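Domain of Unknown Function with a Cystatin-Like Fold (Nostoc punctiforme, PDB 2RGQ) is of unknown function but has the cone-like alpha+beta fold of the SnoaL-like/NTF2 group, whose members often bind or turn over small molecules in a central pocket. Local coordinates at residues R67-C72 with L91-R96; E26-Y31 with Q56-M61; G103-K108 with I125-S130; L32-S37 with W118-R123. All blocks are in the same frame, centred on the assembly; numbering follows the deposited sequence. Where two conformers were deposited one is given.

Contact 1. Residues R67-C72 with L91-R96; sequences RGKRHC and LTVVNR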
loop_
_atom_site.group_PDB
_atom_site.type_symbol
_atom_site.label_atom_id
_atom_site.label_comp_id
_atom_site.label_asym_id
_atom_site.label_seq_id
_atom_site.Cartn_x
_atom_site.Cartn_y
_atom_site.Cartn_z
ATOM N N ARG B 67 -17.244 -10.995 -2.372
ATOM C CA ARG B 67 -16.683 -12.312 -2.114
ATOM C C ARG B 67 -15.632 -12.755 -3.140
ATOM O O ARG B 67 -15.753 -12.494 -4.312
ATOM C CB ARG B 67 -17.818 -13.360 -2.037
ATOM C CG ARG B 67 -17.390 -14.805 -1.807
ATOM C CD ARG B 67 -18.546 -15.727 -1.410
ATOM N NE ARG B 67 -19.038 -15.523 -0.036
ATOM C CZ ARG B 67 -20.207 -14.987 0.337
ATOM N NH1 ARG B 67 -21.107 -14.574 -0.530
ATOM N NH2 ARG B 67 -20.498 -14.887 1.636
ATOM N N GLY B 68 -14.616 -13.454 -2.666
ATOM C CA GLY B 68 -13.611 -14.033 -3.540
ATOM C C GLY B 68 -12.584 -13.085 -4.104
ATOM O O GLY B 68 -12.005 -13.371 -5.188
ATOM N N LYS B 69 -12.267 -12.030 -3.322
ATOM C CA LYS B 69 -11.382 -10.980 -3.738
ATOM C C LYS B 69 -10.242 -10.718 -2.758
ATOM O O LYS B 69 -10.140 -11.343 -1.705
ATOM C CB LYS B 69 -12.150 -9.640 -3.818
ATOM C CG LYS B 69 -13.524 -9.616 -4.553
ATOM C CD LYS B 69 -13.481 -10.177 -5.991
ATOM C CE LYS B 69 -14.749 -9.878 -6.787
ATOM N NZ LYS B 69 -14.780 -10.657 -8.059
ATOM N N ARG B 70 -9.372 -9.817 -3.187
ATOM C CA ARG B 70 -8.414 -9.158 -2.323
ATOM C C ARG B 70 -8.735 -7.678 -2.470
ATOM O O ARG B 70 -8.694 -7.146 -3.568
ATOM C CB ARG B 70 -6.963 -9.422 -2.696
ATOM C CG ARG B 70 -6.424 -10.842 -2.419
ATOM C CD ARG B 70 -6.506 -11.201 -0.951
ATOM N NE ARG B 70 -6.136 -12.587 -0.723
ATOM C CZ ARG B 70 -6.456 -13.286 0.366
ATOM N NH1 ARG B 70 -7.104 -12.745 1.406
ATOM N NH2 ARG B 70 -6.073 -14.550 0.430
ATOM N N HIS B 71 -9.177 -7.077 -1.380
ATOM C CA HIS B 71 -9.391 -5.638 -1.236
ATOM C C HIS B 71 -8.141 -5.003 -0.617
ATOM O O HIS B 71 -7.771 -5.336 0.496
ATOM C CB HIS B 71 -10.577 -5.391 -0.311
ATOM C CG HIS B 71 -11.902 -5.749 -0.897
ATOM N ND1 HIS B 71 -12.363 -7.044 -0.948
ATOM C CD2 HIS B 71 -12.886 -4.982 -1.436
ATOM C CE1 HIS B 71 -13.564 -7.057 -1.496
ATOM N NE2 HIS B 71 -13.913 -5.820 -1.784
ATOM N N CYS B 72 -7.486 -4.090 -1.338
ATOM C CA CYS B 72 -6.224 -3.475 -0.895
ATOM C C CYS B 72 -6.372 -1.987 -0.707
ATOM O O CYS B 72 -6.962 -1.322 -1.549
ATOM C CB CYS B 72 -5.110 -3.694 -1.918
ATOM S SG CYS B 72 -4.857 -5.370 -2.427
ATOM N N LEU B 91 -8.973 2.226 -2.637
ATOM C CA LEU B 91 -9.331 0.832 -2.539
ATOM C C LEU B 91 -9.211 0.285 -3.937
ATOM O O LEU B 91 -9.739 0.888 -4.893
ATOM C CB LEU B 91 -10.751 0.647 -2.024
ATOM C CG LEU B 91 -11.317 -0.778 -1.901
ATOM C CD1 LEU B 91 -10.460 -1.593 -0.978
ATOM C CD2 LEU B 91 -12.787 -0.729 -1.432
ATOM N N THR B 92 -8.417 -0.775 -4.094
ATOM C CA THR B 92 -8.354 -1.510 -5.356
ATOM C C THR B 92 -8.715 -2.966 -5.065
ATOM O O THR B 92 -8.309 -3.512 -4.031
ATOM C CB THR B 92 -6.989 -1.374 -6.041
ATOM O OG1 THR B 92 -5.952 -1.667 -5.088
ATOM C CG2 THR B 92 -6.822 0.074 -6.559
ATOM N N VAL B 93 -9.486 -3.597 -5.952
ATOM C CA VAL B 93 -9.999 -4.925 -5.731
ATOM C C VAL B 93 -9.589 -5.813 -6.907
ATOM O O VAL B 93 -9.737 -5.430 -8.080
ATOM C CB VAL B 93 -11.546 -4.896 -5.563
ATOM C CG1 VAL B 93 -12.089 -6.282 -5.086
ATOM C CG2 VAL B 93 -11.997 -3.761 -4.607
ATOM N N VAL B 94 -9.108 -7.007 -6.594
ATOM C CA VAL B 94 -8.704 -7.991 -7.583
ATOM C C VAL B 94 -9.308 -9.332 -7.198
ATOM O O VAL B 94 -9.683 -9.529 -6.035
ATOM C CB VAL B 94 -7.149 -8.114 -7.713
ATOM C CG1 VAL B 94 -6.558 -6.743 -7.999
ATOM C CG2 VAL B 94 -6.507 -8.738 -6.491
ATOM N N ASN B 95 -9.405 -10.225 -8.177
ATOM C CA ASN B 95 -9.951 -11.538 -7.946
ATOM C C ASN B 95 -8.920 -12.484 -7.394
ATOM O O ASN B 95 -7.812 -12.448 -7.812
ATOM C CB ASN B 95 -10.491 -12.106 -9.244
ATOM C CG ASN B 95 -11.661 -11.325 -9.761
ATOM O OD1 ASN B 95 -12.280 -10.568 -9.000
ATOM N ND2 ASN B 95 -12.008 -11.519 -11.039
ATOM N N ARG B 96 -9.322 -13.350 -6.486
ATOM C CA ARG B 96 -8.441 -14.405 -5.984
ATOM C C ARG B 96 -8.376 -15.633 -6.872
ATOM O O ARG B 96 -7.392 -16.345 -6.851
ATOM C CB ARG B 96 -8.946 -14.917 -4.647
ATOM C CG ARG B 96 -8.933 -13.902 -3.556
ATOM C CD ARG B 96 -8.945 -14.531 -2.156
ATOM N NE ARG B 96 -10.149 -15.293 -1.823
ATOM C CZ ARG B 96 -11.151 -14.909 -1.014
ATOM N NH1 ARG B 96 -11.255 -13.690 -0.499
ATOM N NH2 ARG B 96 -12.140 -15.777 -0.790
HETATM O O HOH W 1 -14.496 -13.968 0.293
HETATM O O HOH W 2 -5.237 0.412 -3.173
#

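Contact 2. Residues E26-Y31 with Q56-M61; sequences EDVENY and QGFYAM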
loop_
_atom_site.group_PDB
_atom_site.type_symbol
_atom_site.label_atom_id
_atom_site.label_comp_id
_atom_site.label_asym_id
_atom_site.label_seq_id
_atom_site.Cartn_x
_atom_site.Cartn_y
_atom_site.Cartn_z
ATOM N N GLU B 26 -14.169 -13.254 5.346
ATOM C CA GLU B 26 -15.563 -13.389 5.734
ATOM C C GLU B 26 -15.665 -13.567 7.267
ATOM O O GLU B 26 -16.513 -14.303 7.753
ATOM C CB GLU B 26 -16.296 -14.502 4.960
ATOM C CG GLU B 26 -15.986 -14.470 3.485
ATOM C CD GLU B 26 -16.921 -15.297 2.632
ATOM O OE1 GLU B 26 -17.933 -15.808 3.148
ATOM O OE2 GLU B 26 -16.623 -15.430 1.419
ATOM N N ASP B 27 -14.776 -12.875 7.991
ATOM C CA ASP B 27 -14.668 -12.884 9.446
ATOM C C ASP B 27 -15.499 -11.719 9.950
ATOM O O ASP B 27 -14.984 -10.577 10.122
ATOM C CB ASP B 27 -13.178 -12.743 9.837
ATOM C CG ASP B 27 -12.937 -12.740 11.342
ATOM O OD1 ASP B 27 -13.865 -12.624 12.176
ATOM O OD2 ASP B 27 -11.756 -12.815 11.704
ATOM N N VAL B 28 -16.785 -11.960 10.153
ATOM C CA VAL B 28 -17.680 -10.842 10.536
ATOM C C VAL B 28 -17.313 -10.202 11.894
ATOM O O VAL B 28 -17.453 -8.990 12.051
ATOM C CB VAL B 28 -19.192 -11.203 10.461
ATOM C CG1 VAL B 28 -19.593 -12.214 11.552
ATOM C CG2 VAL B 28 -20.009 -9.942 10.540
ATOM N N GLU B 29 -16.798 -10.978 12.863
ATOM C CA GLU B 29 -16.479 -10.382 14.184
ATOM C C GLU B 29 -15.326 -9.395 14.140
ATOM O O GLU B 29 -15.423 -8.330 14.747
ATOM C CB GLU B 29 -16.229 -11.441 15.285
ATOM C CG GLU B 29 -17.402 -12.367 15.535
ATOM C CD GLU B 29 -18.693 -11.659 15.980
ATOM O OE1 GLU B 29 -18.676 -10.740 16.802
ATOM O OE2 GLU B 29 -19.764 -12.053 15.506
ATOM N N ASN B 30 -14.261 -9.732 13.407
ATOM C CA ASN B 30 -13.131 -8.796 13.269
ATOM C C ASN B 30 -13.473 -7.620 12.385
ATOM O O ASN B 30 -12.924 -6.557 12.591
ATOM C CB ASN B 30 -11.872 -9.517 12.843
ATOM C CG ASN B 30 -11.231 -10.235 14.038
ATOM O OD1 ASN B 30 -11.266 -9.721 15.187
ATOM N ND2 ASN B 30 -10.699 -11.410 13.805
ATOM N N TYR B 31 -14.396 -7.819 11.432
ATOM C CA TYR B 31 -14.937 -6.726 10.652
ATOM C C TYR B 31 -15.672 -5.730 11.559
ATOM O O TYR B 31 -15.369 -4.500 11.542
ATOM C CB TYR B 31 -15.879 -7.258 9.578
ATOM C CG TYR B 31 -16.633 -6.199 8.776
ATOM C CD1 TYR B 31 -16.066 -5.614 7.640
ATOM C CD2 TYR B 31 -17.949 -5.838 9.124
ATOM C CE1 TYR B 31 -16.762 -4.707 6.865
ATOM C CE2 TYR B 31 -18.658 -4.911 8.378
ATOM C CZ TYR B 31 -18.060 -4.338 7.226
ATOM O OH TYR B 31 -18.709 -3.416 6.422
ATOM N N GLN B 56 -25.448 -7.480 8.835
ATOM C CA GLN B 56 -26.240 -7.813 7.633
ATOM C C GLN B 56 -25.606 -7.287 6.338
ATOM O O GLN B 56 -25.570 -7.987 5.326
ATOM C CB GLN B 56 -27.678 -7.259 7.747
ATOM C CG GLN B 56 -28.545 -7.880 8.825
ATOM C CD GLN B 56 -28.693 -9.398 8.670
ATOM O OE1 GLN B 56 -29.026 -9.918 7.592
ATOM N NE2 GLN B 56 -28.435 -10.111 9.765
ATOM N N GLY B 57 -25.146 -6.036 6.372
ATOM C CA GLY B 57 -24.453 -5.412 5.258
ATOM C C GLY B 57 -23.213 -6.177 4.785
ATOM O O GLY B 57 -22.939 -6.275 3.601
ATOM N N PHE B 58 -22.466 -6.696 5.743
ATOM C CA PHE B 58 -21.288 -7.491 5.503
ATOM C C PHE B 58 -21.631 -8.680 4.585
ATOM O O PHE B 58 -21.046 -8.828 3.512
ATOM C CB PHE B 58 -20.757 -7.932 6.854
ATOM C CG PHE B 58 -19.521 -8.768 6.804
ATOM C CD1 PHE B 58 -18.295 -8.173 6.696
ATOM C CD2 PHE B 58 -19.584 -10.148 6.945
ATOM C CE1 PHE B 58 -17.158 -8.933 6.741
ATOM C CE2 PHE B 58 -18.407 -10.920 6.965
ATOM C CZ PHE B 58 -17.233 -10.313 6.859
ATOM N N TYR B 59 -22.657 -9.454 4.963
ATOM C CA TYR B 59 -23.085 -10.609 4.159
ATOM C C TYR B 59 -23.693 -10.186 2.814
ATOM O O TYR B 59 -23.395 -10.832 1.777
ATOM C CB TYR B 59 -24.024 -11.526 4.953
ATOM C CG TYR B 59 -23.258 -12.148 6.099
ATOM C CD1 TYR B 59 -22.216 -13.042 5.835
ATOM C CD2 TYR B 59 -23.521 -11.832 7.397
ATOM C CE1 TYR B 59 -21.464 -13.598 6.837
ATOM C CE2 TYR B 59 -22.784 -12.414 8.431
ATOM C CZ TYR B 59 -21.738 -13.286 8.127
ATOM O OH TYR B 59 -20.952 -13.893 9.098
ATOM N N ALA B 60 -24.465 -9.094 2.825
ATOM C CA ALA B 60 -25.061 -8.515 1.605
ATOM C C ALA B 60 -23.995 -8.117 0.599
ATOM O O ALA B 60 -24.081 -8.452 -0.577
ATOM C CB ALA B 60 -25.960 -7.326 1.966
HETATM N N MSE B 61 -22.944 -7.439 1.069
HETATM C CA MSE B 61 -21.837 -7.073 0.170
HETATM C C MSE B 61 -21.127 -8.282 -0.360
HETATM O O MSE B 61 -20.862 -8.350 -1.539
HETATM C CB MSE B 61 -20.846 -6.145 0.849
HETATM C CG MSE B 61 -21.466 -4.802 1.108
HETATM SE SE MSE B 61 -20.170 -3.589 1.851
HETATM C CE MSE B 61 -19.644 -4.524 3.477
HETATM O O HOH W 3 -18.952 -15.831 7.708
#

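Contact 3. Residues G103-K108 with I125-S130; sequences GSAFVK and IEVDPS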
loop_
_atom_site.group_PDB
_atom_site.type_symbol
_atom_site.label_atom_id
_atom_site.label_comp_id
_atom_site.label_asym_id
_atom_site.label_seq_id
_atom_site.Cartn_x
_atom_site.Cartn_y
_atom_site.Cartn_z
ATOM N N GLY B 103 -12.421 -3.924 -9.369
ATOM C CA GLY B 103 -12.881 -2.562 -9.241
ATOM C C GLY B 103 -11.946 -1.743 -8.403
ATOM O O GLY B 103 -10.846 -2.200 -8.030
ATOM N N SER B 104 -12.378 -0.515 -8.145
ATOM C CA SER B 104 -11.600 0.446 -7.367
ATOM C C SER B 104 -12.516 1.481 -6.755
ATOM O O SER B 104 -13.655 1.630 -7.167
ATOM C CB SER B 104 -10.517 1.134 -8.212
ATOM O OG SER B 104 -11.030 1.892 -9.319
ATOM N N ALA B 105 -12.003 2.227 -5.797
ATOM C CA ALA B 105 -12.794 3.237 -5.129
ATOM C C ALA B 105 -11.936 4.223 -4.399
ATOM O O ALA B 105 -10.761 3.940 -4.106
ATOM C CB ALA B 105 -13.789 2.592 -4.143
ATOM N N PHE B 106 -12.522 5.389 -4.169
ATOM C CA PHE B 106 -11.925 6.397 -3.322
ATOM C C PHE B 106 -12.686 6.219 -1.993
ATOM O O PHE B 106 -13.875 6.050 -2.013
ATOM C CB PHE B 106 -12.115 7.783 -3.897
ATOM C CG PHE B 106 -11.719 8.875 -2.957
ATOM C CD1 PHE B 106 -10.399 9.183 -2.772
ATOM C CD2 PHE B 106 -12.685 9.577 -2.237
ATOM C CE1 PHE B 106 -10.026 10.194 -1.888
ATOM C CE2 PHE B 106 -12.298 10.580 -1.336
ATOM C CZ PHE B 106 -10.956 10.877 -1.188
ATOM N N VAL B 107 -11.980 6.237 -0.879
ATOM C CA VAL B 107 -12.577 6.012 0.431
ATOM C C VAL B 107 -12.293 7.157 1.380
ATOM O O VAL B 107 -11.149 7.571 1.537
ATOM C CB VAL B 107 -12.085 4.661 1.033
ATOM C CG1 VAL B 107 -12.765 4.357 2.363
ATOM C CG2 VAL B 107 -12.337 3.512 0.086
ATOM N N LYS B 108 -13.352 7.657 2.053
ATOM C CA LYS B 108 -13.198 8.699 3.047
ATOM C C LYS B 108 -13.689 8.146 4.392
ATOM O O LYS B 108 -14.830 7.715 4.492
ATOM C CB LYS B 108 -13.988 9.957 2.687
ATOM C CG LYS B 108 -13.611 11.119 3.595
ATOM C CD LYS B 108 -14.593 12.304 3.567
ATOM C CE LYS B 108 -14.457 13.079 4.898
ATOM N NZ LYS B 108 -14.855 12.232 6.105
ATOM N N ILE B 125 -17.463 4.914 0.791
ATOM C CA ILE B 125 -16.791 4.310 -0.361
ATOM C C ILE B 125 -17.430 4.873 -1.632
ATOM O O ILE B 125 -18.645 4.761 -1.813
ATOM C CB ILE B 125 -16.895 2.767 -0.320
ATOM C CG1 ILE B 125 -16.325 2.226 1.000
ATOM C CG2 ILE B 125 -16.168 2.169 -1.532
ATOM C CD1 ILE B 125 -16.306 0.759 1.180
ATOM N N GLU B 126 -16.612 5.479 -2.495
ATOM C CA GLU B 126 -17.047 6.103 -3.740
ATOM C C GLU B 126 -16.471 5.235 -4.830
ATOM O O GLU B 126 -15.314 5.395 -5.209
ATOM C CB GLU B 126 -16.543 7.552 -3.795
ATOM C CG GLU B 126 -17.084 8.381 -2.631
ATOM C CD GLU B 126 -16.700 9.866 -2.672
ATOM O OE1 GLU B 126 -15.830 10.274 -3.488
ATOM O OE2 GLU B 126 -17.280 10.643 -1.861
ATOM N N VAL B 127 -17.284 4.274 -5.277
ATOM C CA VAL B 127 -16.868 3.280 -6.251
ATOM C C VAL B 127 -16.646 3.860 -7.649
ATOM O O VAL B 127 -17.500 4.646 -8.155
ATOM C CB VAL B 127 -17.918 2.103 -6.276
ATOM C CG1 VAL B 127 -17.671 1.156 -7.438
ATOM C CG2 VAL B 127 -17.903 1.353 -4.930
ATOM N N ASP B 128 -15.541 3.459 -8.282
ATOM C CA ASP B 128 -15.246 3.845 -9.649
ATOM C C ASP B 128 -16.211 3.140 -10.632
ATOM O O ASP B 128 -16.660 2.039 -10.358
ATOM C CB ASP B 128 -13.763 3.598 -9.967
ATOM C CG ASP B 128 -12.862 4.572 -9.229
ATOM O OD1 ASP B 128 -13.280 5.745 -9.064
ATOM O OD2 ASP B 128 -11.720 4.192 -8.858
ATOM N N PRO B 129 -16.519 3.781 -11.778
ATOM C CA PRO B 129 -17.516 3.274 -12.753
ATOM C C PRO B 129 -17.240 1.880 -13.346
ATOM O O PRO B 129 -18.127 1.278 -13.940
ATOM C CB PRO B 129 -17.521 4.348 -13.851
ATOM C CG PRO B 129 -16.624 5.423 -13.441
ATOM C CD PRO B 129 -15.918 5.060 -12.211
ATOM N N SER B 130 -16.029 1.362 -13.178
ATOM C CA SER B 130 -15.685 0.047 -13.701
ATOM C C SER B 130 -16.424 -1.115 -13.080
ATOM O O SER B 130 -16.465 -2.166 -13.694
ATOM C CB SER B 130 -14.191 -0.219 -13.539
ATOM O OG SER B 130 -13.809 -0.224 -12.184
HETATM O O HOH W 4 -11.509 0.524 -11.623
HETATM O O HOH W 5 -14.906 -0.057 -9.617
#

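Contact 4. Residues L32-S37 with W118-R123; sequences LATFAS and WYLILR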
loop_
_atom_site.group_PDB
_atom_site.type_symbol
_atom_site.label_atom_id
_atom_site.label_comp_id
_atom_site.label_asym_id
_atom_site.label_seq_id
_atom_site.Cartn_x
_atom_site.Cartn_y
_atom_site.Cartn_z
ATOM N N LEU B 32 -16.575 -6.256 12.375
ATOM C CA LEU B 32 -17.405 -5.412 13.240
ATOM C C LEU B 32 -16.605 -4.643 14.275
ATOM O O LEU B 32 -16.947 -3.531 14.592
ATOM C CB LEU B 32 -18.522 -6.240 13.908
ATOM C CG LEU B 32 -19.634 -6.715 12.974
ATOM C CD1 LEU B 32 -20.521 -7.781 13.731
ATOM C CD2 LEU B 32 -20.456 -5.529 12.346
ATOM N N ALA B 33 -15.505 -5.237 14.733
ATOM C CA ALA B 33 -14.594 -4.623 15.720
ATOM C C ALA B 33 -13.963 -3.301 15.279
ATOM O O ALA B 33 -13.489 -2.502 16.116
ATOM C CB ALA B 33 -13.499 -5.618 16.025
ATOM N N THR B 34 -13.845 -3.119 13.961
ATOM C CA THR B 34 -13.291 -1.873 13.390
ATOM C C THR B 34 -14.250 -0.682 13.520
ATOM O O THR B 34 -13.805 0.457 13.438
ATOM C CB THR B 34 -12.906 -2.030 11.884
ATOM O OG1 THR B 34 -14.085 -2.111 11.066
ATOM C CG2 THR B 34 -11.982 -3.241 11.682
ATOM N N PHE B 35 -15.533 -0.934 13.751
ATOM C CA PHE B 35 -16.528 0.106 13.851
ATOM C C PHE B 35 -16.877 0.468 15.278
ATOM O O PHE B 35 -16.978 -0.402 16.155
ATOM C CB PHE B 35 -17.847 -0.296 13.172
ATOM C CG PHE B 35 -17.795 -0.263 11.682
ATOM C CD1 PHE B 35 -18.097 0.900 10.995
ATOM C CD2 PHE B 35 -17.443 -1.409 10.961
ATOM C CE1 PHE B 35 -18.037 0.938 9.630
ATOM C CE2 PHE B 35 -17.363 -1.365 9.575
ATOM C CZ PHE B 35 -17.671 -0.186 8.918
ATOM N N ALA B 36 -17.177 1.748 15.492
ATOM C CA ALA B 36 -17.806 2.151 16.761
ATOM C C ALA B 36 -19.179 1.468 16.862
ATOM O O ALA B 36 -19.744 1.027 15.826
ATOM C CB ALA B 36 -17.969 3.689 16.831
ATOM N N SER B 37 -19.748 1.396 18.079
ATOM C CA SER B 37 -21.074 0.838 18.293
ATOM C C SER B 37 -22.066 1.500 17.355
ATOM O O SER B 37 -22.906 0.802 16.855
ATOM C CB SER B 37 -21.557 0.978 19.748
ATOM O OG SER B 37 -21.478 2.339 20.117
ATOM N N TRP B 118 -8.927 3.476 18.446
ATOM C CA TRP B 118 -9.521 4.105 17.264
ATOM C C TRP B 118 -10.555 3.186 16.641
ATOM O O TRP B 118 -10.379 1.943 16.571
ATOM C CB TRP B 118 -8.493 4.469 16.196
ATOM C CG TRP B 118 -7.587 5.550 16.601
ATOM C CD1 TRP B 118 -6.373 5.412 17.160
ATOM C CD2 TRP B 118 -7.825 6.951 16.467
ATOM N NE1 TRP B 118 -5.796 6.645 17.355
ATOM C CE2 TRP B 118 -6.680 7.613 16.957
ATOM C CE3 TRP B 118 -8.898 7.710 16.012
ATOM C CZ2 TRP B 118 -6.571 9.022 16.993
ATOM C CZ3 TRP B 118 -8.802 9.119 16.024
ATOM C CH2 TRP B 118 -7.644 9.759 16.525
ATOM N N TYR B 119 -11.636 3.814 16.196
ATOM C CA TYR B 119 -12.744 3.165 15.524
ATOM C C TYR B 119 -13.266 3.949 14.341
ATOM O O TYR B 119 -13.170 5.174 14.311
ATOM C CB TYR B 119 -13.952 3.070 16.469
ATOM C CG TYR B 119 -13.732 2.199 17.640
ATOM C CD1 TYR B 119 -13.934 0.818 17.558
ATOM C CD2 TYR B 119 -13.284 2.730 18.832
ATOM C CE1 TYR B 119 -13.711 0.002 18.658
ATOM C CE2 TYR B 119 -13.044 1.923 19.942
ATOM C CZ TYR B 119 -13.273 0.572 19.858
ATOM O OH TYR B 119 -12.995 -0.190 20.967
ATOM N N LEU B 120 -13.794 3.240 13.350
ATOM C CA LEU B 120 -14.516 3.861 12.257
ATOM C C LEU B 120 -15.871 4.438 12.722
ATOM O O LEU B 120 -16.734 3.705 13.273
ATOM C CB LEU B 120 -14.781 2.815 11.151
ATOM C CG LEU B 120 -13.576 2.302 10.348
ATOM C CD1 LEU B 120 -14.007 1.102 9.500
ATOM C CD2 LEU B 120 -12.994 3.389 9.457
ATOM N N ILE B 121 -16.071 5.743 12.519
ATOM C CA ILE B 121 -17.381 6.379 12.745
ATOM C C ILE B 121 -18.194 6.371 11.452
ATOM O O ILE B 121 -19.412 6.128 11.451
ATOM C CB ILE B 121 -17.245 7.852 13.225
ATOM C CG1 ILE B 121 -16.488 7.894 14.575
ATOM C CG2 ILE B 121 -18.645 8.562 13.263
ATOM C CD1 ILE B 121 -17.159 7.111 15.725
ATOM N N LEU B 122 -17.536 6.724 10.354
ATOM C CA LEU B 122 -18.178 6.737 9.072
ATOM C C LEU B 122 -17.197 6.440 7.998
ATOM O O LEU B 122 -16.231 7.176 7.813
ATOM C CB LEU B 122 -18.817 8.096 8.771
ATOM C CG LEU B 122 -19.460 8.258 7.389
ATOM C CD1 LEU B 122 -20.548 7.218 7.150
ATOM C CD2 LEU B 122 -20.042 9.629 7.293
ATOM N N ARG B 123 -17.445 5.363 7.268
ATOM C CA ARG B 123 -16.653 5.024 6.088
ATOM C C ARG B 123 -17.549 5.205 4.874
ATOM O O ARG B 123 -18.626 4.594 4.796
ATOM C CB ARG B 123 -16.081 3.608 6.196
ATOM C CG ARG B 123 -15.553 3.113 4.854
ATOM C CD ARG B 123 -14.761 1.861 4.959
ATOM N NE ARG B 123 -13.372 2.222 5.226
ATOM C CZ ARG B 123 -12.316 1.559 4.771
ATOM N NH1 ARG B 123 -12.414 0.446 4.063
ATOM N NH2 ARG B 123 -11.116 2.031 5.033
HETATM O O HOH W 6 -11.244 -0.839 16.298
#

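Contact 1. Residues R67-C72 with L91-R96
R70 and C72 pair with V94 and T92 through backbone hydrogen bonds running both ways, for instance R70 N to V94 O at 2.9 Å, and join strands 69-80 and 84-95 as an antiparallel hairpin. Beyond the last pair, R96 N donates to G68 O almost straight, at 170°. Side-chain bonds tighten this end. R96 bends at CG-CD (chi3 -64°) and folds back over G68, so that its NH1 reaches a lone pair of K69 O at 2.9 Å while G68 CA lies over the guanidinium face. K69 and N95 run alongside each other, and K69 NZ donates to N95 OD1 at 2.7 Å, from above the amide plane. V93 CG1 makes a CH-pi contact over the face of the H71 ring, 3.9 Å from its centroid. H71 ND1 binds D24 of helix 6-25, and R70 NE is salt-bridged to D128 of the second subunit. The chemistry thus divides by side: the H71 and V93 face meets the helix, whereas R70 serves subunit assembly.

Contact 2. Residues E26-Y31 with Q56-M61
V28 and F58 have CA atoms 7.0 Å apart, so helix 28-32 meets helix 51-66 through side chains, with no direct hydrogen bond between the two segments. The chain leaves helix 6-25 by a Schellman motif at E26 and restarts at once, with D27 as N-cap: its OD1 accepts from N30 N. These helices belong to the set packed against the curved sheet in the NTF2-like fold. F58 does most of the touching. With CG swung anti to the backbone N (chi1 180°), its ring reaches in between V28 and Y31. V28 CA lies over one face, toward the rim, while E26 C meets the edge near CZ. F58 CD1 sits over the centre of the Y31 ring, 3.3 Å from Y31 CG, and the two ring planes are 50° apart. F19 and F35 also meet the Y31 ring. Putting a serine at Y31 would probably leave F58 CD1 and the selenomethionine methyl, M61 CE, facing a gap where the ring had been. V28 CG1 rests 3.3 Å from Y59 OH, and a water donates to E26 O at 2.9 Å while also hydrogen-bonding to Y59 OH.

Contact 3. Residues G103-K108 with I125-S130
D128 N donates to S104 O at 2.9 Å, and the side chains of the same two residues also meet: S104 OG and D128 OD2 are modelled only 2.4 Å apart, so the details of that hydrogen bond are doubtful. The serine torsion (chi1 61°) is what turns OG to the aspartate. A water accepts from S104 N and S130 OG and donates to D128 O, tying the turn after strand 117-127 to the neighbouring strand. D128 OD2 also takes a salt bridge from R70 of the third subunit, so this carboxylate lies at a subunit boundary. Further along, F106 and E126 bond both ways, E126 N reaching F106 O at 2.8 Å. Their side chains run alongside each other, with E126 OE1 3.5 Å from F106 CD2 and the ring and carboxylate planes 49° apart. On the other face A105 CB touches I125 CG2 at 3.6 Å, and V107 CG2 lies against I125 CG1. Outside the pair, strand 84-95 bonds to A105 and V107. Strands 101-114 and 117-127 thereby form an antiparallel hairpin inside the curved mixed sheet of the NTF2-like, or cystatin-like, fold.

Contact 4. Residues L32-S37 with W118-R123
F35 carries L120 CD1 over one face of its ring, a CH-pi contact 4.0 Å from the centroid and toward the rim, while its CD1 brushes L120 CB at 3.8 Å. The ring of Y119 is met near its plane by two carbonyl oxygens, T34 O and A33 O, the latter 3.6 Å from Y119 CE1. With CG beside the backbone N (chi1 -65°), the Y119 ring is turned so that CD1 lies near A33 O and F35 O. Two nearly straight backbone bonds hold the pairing: L120 N to T34 O at 2.8 Å and A36 N to L120 O at 3.0 Å. F35 and L120 thus make a parallel bridge, the short strand 35-36 adding to strand 117-127 where I121 and L122 form a classic bulge opposite Q110 in this NTF2-like sheet. The F35 ring also meets F19 and L54. With an alanine in place of F35, L120 CD1 would probably be left without an aromatic face to pack on. Next along the strand, A36 CB touches I121 CD1 at 3.7 Å, and one water lies within hydrogen-bonding distance of A33 O and W118 O.

In the fold
Contacts 1 and 3 are antiparallel pairings in the same sheet, and strands 84-95 and 101-114 join them side by side through probable backbone bonds from A105 N to L91 O and from V93 N to G103 O. Contact 3 is the buried one; the others are partly buried. Contacts 1 and 3 both reach subunit boundaries, with R70 of one copy bridging to D128 of another. Contacts 2 and 4 touch no other chain. Contact 2 is helix against helix and rests on aromatic and apolar side chains, whereas contact 4 adds a parallel bridge to strand 117-127, which contact 3 also uses. Contact 1 meets contact 2 through the R67-E26 salt bridge but lies across the chain's centre from contact 4.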